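PDB 3DNX: DNA repair protein MmcB-related protein, which is of unknown function but is related to the DNA repair protein MmcB and belongs to the PDDEXK nuclease-like clan, consistent with a role in DNA repair. Local coordinates for residues 76-81 with 122-127; 46-51 with 130-135. One frame throughout, in Å; residues are numbered along the deposited sequence.

Contact 1. Residues 76-81 with 122-127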
loop_
_atom_site.group_PDB
_atom_site.type_symbol
_atom_site.label_atom_id
_atom_site.label_comp_id
_atom_site.label_asym_id
_atom_site.label_seq_id
_atom_site.Cartn_x
_atom_site.Cartn_y
_atom_site.Cartn_z
ATOM N N LEU A 76 14.474 -14.639 -8.253
ATOM C CA LEU A 76 13.660 -15.808 -7.905
ATOM C C LEU A 76 13.384 -16.005 -6.405
ATOM O O LEU A 76 12.267 -16.375 -6.004
ATOM C CB LEU A 76 14.303 -17.063 -8.521
ATOM C CG LEU A 76 14.309 -17.078 -10.069
ATOM C CD1 LEU A 76 14.726 -18.448 -10.631
ATOM C CD2 LEU A 76 12.937 -16.660 -10.618
ATOM N N GLU A 77 14.409 -15.776 -5.587
ATOM C CA GLU A 77 14.305 -15.937 -4.158
ATOM C C GLU A 77 13.433 -14.877 -3.487
ATOM O O GLU A 77 13.194 -14.945 -2.285
ATOM C CB GLU A 77 15.706 -15.952 -3.516
ATOM C CG GLU A 77 16.542 -14.661 -3.638
ATOM C CD GLU A 77 17.700 -14.658 -2.652
ATOM O OE1 GLU A 77 17.558 -15.304 -1.584
ATOM O OE2 GLU A 77 18.744 -14.018 -2.929
ATOM N N TRP A 78 12.967 -13.895 -4.249
ATOM C CA TRP A 78 12.163 -12.809 -3.696
ATOM C C TRP A 78 10.708 -12.858 -4.130
ATOM O O TRP A 78 10.006 -11.865 -3.960
ATOM C CB TRP A 78 12.775 -11.465 -4.091
ATOM C CG TRP A 78 14.145 -11.316 -3.566
ATOM C CD1 TRP A 78 15.301 -11.354 -4.281
ATOM C CD2 TRP A 78 14.524 -11.150 -2.188
ATOM N NE1 TRP A 78 16.384 -11.210 -3.435
ATOM C CE2 TRP A 78 15.934 -11.084 -2.149
ATOM C CE3 TRP A 78 13.806 -11.055 -0.985
ATOM C CZ2 TRP A 78 16.635 -10.910 -0.970
ATOM C CZ3 TRP A 78 14.494 -10.876 0.180
ATOM C CH2 TRP A 78 15.905 -10.814 0.189
ATOM N N CYS A 79 10.268 -13.995 -4.691
ATOM C CA CYS A 79 8.895 -14.144 -5.169
ATOM C C CYS A 79 8.417 -15.591 -5.161
ATOM O O CYS A 79 9.203 -16.508 -5.019
ATOM C CB CYS A 79 8.742 -13.544 -6.576
ATOM S SG CYS A 79 9.723 -14.307 -7.881
ATOM N N ASP A 80 7.104 -15.767 -5.215
ATOM C CA ASP A 80 6.498 -17.065 -5.412
ATOM C C ASP A 80 6.512 -17.420 -6.898
ATOM O O ASP A 80 6.737 -18.569 -7.233
ATOM C CB ASP A 80 5.061 -17.079 -4.914
ATOM C CG ASP A 80 4.954 -16.818 -3.451
ATOM O OD1 ASP A 80 5.658 -17.483 -2.649
ATOM O OD2 ASP A 80 4.147 -15.975 -3.090
ATOM N N ARG A 81 6.285 -16.433 -7.769
ATOM C CA ARG A 81 6.266 -16.620 -9.218
ATOM C C ARG A 81 6.969 -15.439 -9.884
ATOM O O ARG A 81 6.792 -14.306 -9.477
ATOM C CB ARG A 81 4.845 -16.732 -9.748
ATOM C CG ARG A 81 4.061 -17.912 -9.192
ATOM C CD ARG A 81 2.785 -18.119 -9.962
ATOM N NE ARG A 81 1.799 -18.893 -9.220
ATOM C CZ ARG A 81 1.402 -20.131 -9.501
ATOM N NH1 ARG A 81 0.492 -20.711 -8.737
ATOM N NH2 ARG A 81 1.856 -20.780 -10.543
ATOM N N PRO A 122 7.635 -18.170 5.186
ATOM C CA PRO A 122 6.735 -17.276 5.948
ATOM C C PRO A 122 7.351 -15.958 6.439
ATOM O O PRO A 122 6.682 -14.909 6.392
ATOM C CB PRO A 122 6.314 -18.121 7.172
ATOM C CG PRO A 122 6.435 -19.540 6.724
ATOM C CD PRO A 122 7.487 -19.578 5.613
ATOM N N ALA A 123 8.599 -16.030 6.918
ATOM C CA ALA A 123 9.264 -14.853 7.468
ATOM C C ALA A 123 9.598 -13.860 6.365
ATOM O O ALA A 123 9.512 -12.653 6.548
ATOM C CB ALA A 123 10.533 -15.249 8.223
ATOM N N ARG A 124 9.996 -14.378 5.222
ATOM C CA ARG A 124 10.333 -13.534 4.086
ATOM C C ARG A 124 9.106 -12.922 3.432
ATOM O O ARG A 124 9.142 -11.772 3.012
ATOM C CB ARG A 124 11.015 -14.365 3.041
ATOM C CG ARG A 124 11.695 -13.569 1.952
ATOM C CD ARG A 124 13.190 -13.652 2.192
ATOM N NE ARG A 124 13.899 -13.647 0.971
ATOM C CZ ARG A 124 15.175 -13.998 0.819
ATOM N NH1 ARG A 124 15.677 -13.951 -0.387
ATOM N NH2 ARG A 124 15.958 -14.358 1.830
ATOM N N ARG A 125 8.050 -13.716 3.291
ATOM C CA ARG A 125 6.775 -13.203 2.829
ATOM C C ARG A 125 6.347 -11.992 3.682
ATOM O O ARG A 125 5.855 -10.990 3.169
ATOM C CB ARG A 125 5.718 -14.284 2.927
ATOM C CG ARG A 125 4.379 -13.896 2.333
ATOM C CD ARG A 125 3.386 -15.032 2.430
ATOM N NE ARG A 125 3.985 -16.240 1.883
ATOM C CZ ARG A 125 4.179 -16.453 0.590
ATOM N NH1 ARG A 125 3.797 -15.547 -0.307
ATOM N NH2 ARG A 125 4.789 -17.579 0.192
ATOM N N LYS A 126 6.508 -12.099 4.984
ATOM C CA LYS A 126 6.141 -10.998 5.908
ATOM C C LYS A 126 6.912 -9.729 5.632
ATOM O O LYS A 126 6.333 -8.640 5.567
ATOM C CB LYS A 126 6.451 -11.365 7.352
ATOM C CG LYS A 126 5.357 -12.091 8.050
ATOM C CD LYS A 126 5.409 -11.864 9.554
ATOM C CE LYS A 126 5.094 -13.161 10.334
ATOM N NZ LYS A 126 4.816 -14.369 9.442
ATOM N N VAL A 127 8.227 -9.861 5.510
ATOM C CA VAL A 127 9.092 -8.709 5.268
ATOM C C VAL A 127 8.702 -8.003 3.983
ATOM O O VAL A 127 8.599 -6.770 3.940
ATOM C CB VAL A 127 10.583 -9.116 5.216
ATOM C CG1 VAL A 127 11.452 -7.951 4.744
ATOM C CG2 VAL A 127 11.041 -9.539 6.559
#

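Contact 2. Residues 46-51 with 130-135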
loop_
_atom_site.group_PDB
_atom_site.type_symbol
_atom_site.label_atom_id
_atom_site.label_comp_id
_atom_site.label_asym_id
_atom_site.label_seq_id
_atom_site.Cartn_x
_atom_site.Cartn_y
_atom_site.Cartn_z
HETATM N N MSE A 46 6.007 -5.423 -8.743
HETATM C CA MSE A 46 5.672 -6.459 -7.775
HETATM C C MSE A 46 4.172 -6.588 -7.682
HETATM O O MSE A 46 3.492 -5.571 -7.513
HETATM C CB MSE A 46 6.279 -6.178 -6.400
HETATM C CG MSE A 46 5.938 -7.329 -5.380
HETATM SE SE MSE A 46 6.628 -7.199 -3.620
HETATM C CE MSE A 46 5.105 -7.941 -2.570
ATOM N N GLY A 47 3.671 -7.827 -7.796
ATOM C CA GLY A 47 2.245 -8.109 -7.623
ATOM C C GLY A 47 1.994 -8.817 -6.317
ATOM O O GLY A 47 2.797 -9.678 -5.908
ATOM N N LEU A 48 0.891 -8.439 -5.638
ATOM C CA LEU A 48 0.476 -9.044 -4.407
ATOM C C LEU A 48 -0.946 -9.591 -4.542
ATOM O O LEU A 48 -1.903 -8.843 -4.862
ATOM C CB LEU A 48 0.553 -8.043 -3.257
ATOM C CG LEU A 48 0.044 -8.493 -1.901
ATOM C CD1 LEU A 48 0.882 -9.670 -1.359
ATOM C CD2 LEU A 48 -0.009 -7.295 -0.887
ATOM N N GLY A 49 -1.048 -10.891 -4.319
ATOM C CA GLY A 49 -2.297 -11.653 -4.454
ATOM C C GLY A 49 -3.141 -11.576 -3.205
ATOM O O GLY A 49 -2.657 -11.152 -2.125
ATOM N N PRO A 50 -4.435 -11.916 -3.334
ATOM C CA PRO A 50 -5.331 -11.729 -2.167
ATOM C C PRO A 50 -4.997 -12.633 -0.961
ATOM O O PRO A 50 -5.454 -12.354 0.162
ATOM C CB PRO A 50 -6.738 -12.051 -2.724
ATOM C CG PRO A 50 -6.500 -12.805 -3.981
ATOM C CD PRO A 50 -5.144 -12.390 -4.526
ATOM N N LYS A 51 -4.207 -13.678 -1.184
ATOM C CA LYS A 51 -3.778 -14.574 -0.109
ATOM C C LYS A 51 -2.299 -14.373 0.196
ATOM O O LYS A 51 -1.695 -15.189 0.881
ATOM C CB LYS A 51 -4.040 -16.032 -0.506
ATOM C CG LYS A 51 -5.536 -16.377 -0.719
ATOM C CD LYS A 51 -5.751 -17.866 -1.096
ATOM C CE LYS A 51 -6.174 -18.054 -2.564
ATOM N NZ LYS A 51 -7.407 -17.239 -2.886
ATOM N N GLN A 130 5.318 -6.126 4.111
ATOM C CA GLN A 130 5.499 -4.908 4.894
ATOM C C GLN A 130 6.114 -3.814 4.018
ATOM O O GLN A 130 5.700 -2.628 4.079
ATOM C CB GLN A 130 6.369 -5.174 6.135
ATOM C CG GLN A 130 6.850 -3.939 6.875
ATOM C CD GLN A 130 5.796 -3.355 7.730
ATOM O OE1 GLN A 130 5.049 -4.089 8.371
ATOM N NE2 GLN A 130 5.752 -2.023 7.807
ATOM N N LYS A 131 7.080 -4.222 3.193
ATOM C CA LYS A 131 7.782 -3.298 2.305
ATOM C C LYS A 131 6.855 -2.797 1.219
ATOM O O LYS A 131 6.886 -1.628 0.874
ATOM C CB LYS A 131 8.999 -3.968 1.675
ATOM C CG LYS A 131 10.190 -4.010 2.578
ATOM C CD LYS A 131 11.352 -4.799 1.979
ATOM C CE LYS A 131 12.349 -5.120 3.099
ATOM N NZ LYS A 131 13.761 -4.854 2.658
ATOM N N PHE A 132 6.062 -3.707 0.669
ATOM C CA PHE A 132 5.091 -3.384 -0.351
ATOM C C PHE A 132 4.066 -2.369 0.182
ATOM O O PHE A 132 3.820 -1.329 -0.457
ATOM C CB PHE A 132 4.428 -4.673 -0.792
ATOM C CG PHE A 132 3.394 -4.513 -1.848
ATOM C CD1 PHE A 132 3.680 -4.847 -3.164
ATOM C CD2 PHE A 132 2.116 -4.090 -1.549
ATOM C CE1 PHE A 132 2.706 -4.737 -4.142
ATOM C CE2 PHE A 132 1.145 -3.978 -2.517
ATOM C CZ PHE A 132 1.432 -4.277 -3.825
ATOM N N ALA A 133 3.494 -2.685 1.343
ATOM C CA ALA A 133 2.556 -1.776 2.074
ATOM C C ALA A 133 3.137 -0.375 2.234
ATOM O O ALA A 133 2.530 0.643 1.893
ATOM C CB ALA A 133 2.230 -2.348 3.452
ATOM N N THR A 134 4.353 -0.343 2.710
ATOM C CA THR A 134 5.032 0.900 2.928
ATOM C C THR A 134 5.244 1.681 1.655
ATOM O O THR A 134 5.039 2.884 1.633
ATOM C CB THR A 134 6.348 0.651 3.628
ATOM O OG1 THR A 134 6.050 0.012 4.871
ATOM C CG2 THR A 134 7.057 1.967 3.882
ATOM N N HIS A 135 5.640 0.981 0.594
ATOM C CA HIS A 135 5.900 1.598 -0.704
ATOM C C HIS A 135 4.615 2.206 -1.242
ATOM O O HIS A 135 4.545 3.383 -1.642
ATOM C CB HIS A 135 6.456 0.505 -1.642
ATOM C CG HIS A 135 6.721 0.947 -3.043
ATOM N ND1 HIS A 135 7.956 0.788 -3.640
ATOM C CD2 HIS A 135 5.904 1.454 -4.002
ATOM C CE1 HIS A 135 7.893 1.210 -4.893
ATOM N NE2 HIS A 135 6.660 1.617 -5.138
#

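Contact 1. Residues 76-81 with 122-127
Trp78 and Arg124 bring the two backbones closest, with 8.0 Å between their CA atoms; residues 76-81 form the loop leading into strand 81-86, and residues 122-127 are the first turns of helix 122-144. Two successive arginines of the helix bridge this gap in different ways. Arg124 points its CB at the loop, with CG anti to the backbone N (chi1 -167°), and its bent chain lays the guanidinium flat over one face of the Trp78 indole. The planes are 24° apart, and Arg124 CZ sits 3.5 Å from the centroid of the six-membered ring, a cation-pi stack. The same guanidinium meets Glu77 at its edge: NH1 of Arg124 makes a short salt bridge of 2.6 Å to Glu77 OE1, although the hydrogen bond within it is bent and weak. A further weak bond joins Arg124 NH1 to Glu77 O at 3.3 Å. With an alanine here instead of Trp78, the Arg124 guanidinium loses the indole face beneath it and would probably be freer to swing away from Glu77. Arg125 grips Asp80 end-on, its guanidinium nearly coplanar with the carboxylate. Arg125 NH1 meets the syn lone pair of Asp80 OD2 at 2.8 Å in an almost straight bond (177°), while NH2 of Arg125 reaches Asp80 OD1 at 3.0 Å. The buried carboxylate has further donors, Ile54 N at OD2 and Leu120 N at OD1, and Arg125 NH1 also binds Gly52 O, so this bidentate pair is held from several sides. The arrangement joins the start of the C-terminal helix to the loop before a central strand of the mixed sheet, in a domain of the MmcB-like family of the PDDEXK clan.

Contact 2. Residues 46-51 with 130-135
One aromatic ring, that of Phe132, carries the whole helix side of this contact, meeting Leu48 over a face and the selenium of Met46 at its edge. This is helix-on-sheet packing, helix 122-144 against strand 43-48 of the mixed sheet, in a domain of the MmcB-like family (PDDEXK clan). Met46 is present as selenomethionine, and its approach is a Met-aromatic contact: SE of Met46 lies 5.1 Å from the centroid of the Phe132 ring, 75° off the ring normal. Met46 and Leu48 both direct their CB atoms at the helix, with Gly47, which has no side chain, between them. No hydrogen bond crosses; the side chains that meet are all apolar. Phe132 reaches over with CG anti to its backbone nitrogen (chi1 -180°), which carries the ring out from the helix toward the strand. Leu48 CB stands 4.1 Å from the Phe132 centroid, only 19° off the normal, in a CH-pi contact. The Leu48 side chain continues over the same face along its CZ-CE2-CD2 margin, bringing CD2 of Leu48 to 3.9 Å from Phe132 CE2. On the same side of the ring plane, but out at the CG-CD1 corner, the bend at the end of the Met46 chain sets CE 3.5 Å from Phe132 CD1, an oblique approach. Val32 of the neighbouring strand also adjoins Phe132, while Ala137 and Ala133 of the second subunit pack on Phe132 and Leu48 respectively, carrying the buried cluster into the dimer interface. Where the ring meets the strand backbone, Met46 O lies in the plane of the Phe132 ring, 3.6 Å from CE1 of Phe132.

Overall arrangement
Contacts 1 and 2 both use helix 122-144, and their centres are 11 Å apart. Along the chain the order is 46-51, 76-81, 122-127 and 130-135, so contact 1 is nested within the loop closed by contact 2. The first is a polar contact at the surface, at the helix start; the second is buried and apolar, further along. Through them the helix is tied to strand 43-48 and to the loop entering strand 81-86; these two strands flank strand 54-59 in the sheet. A sodium ion is bound by Cys59, at the end of strand 54-59, and Asp65.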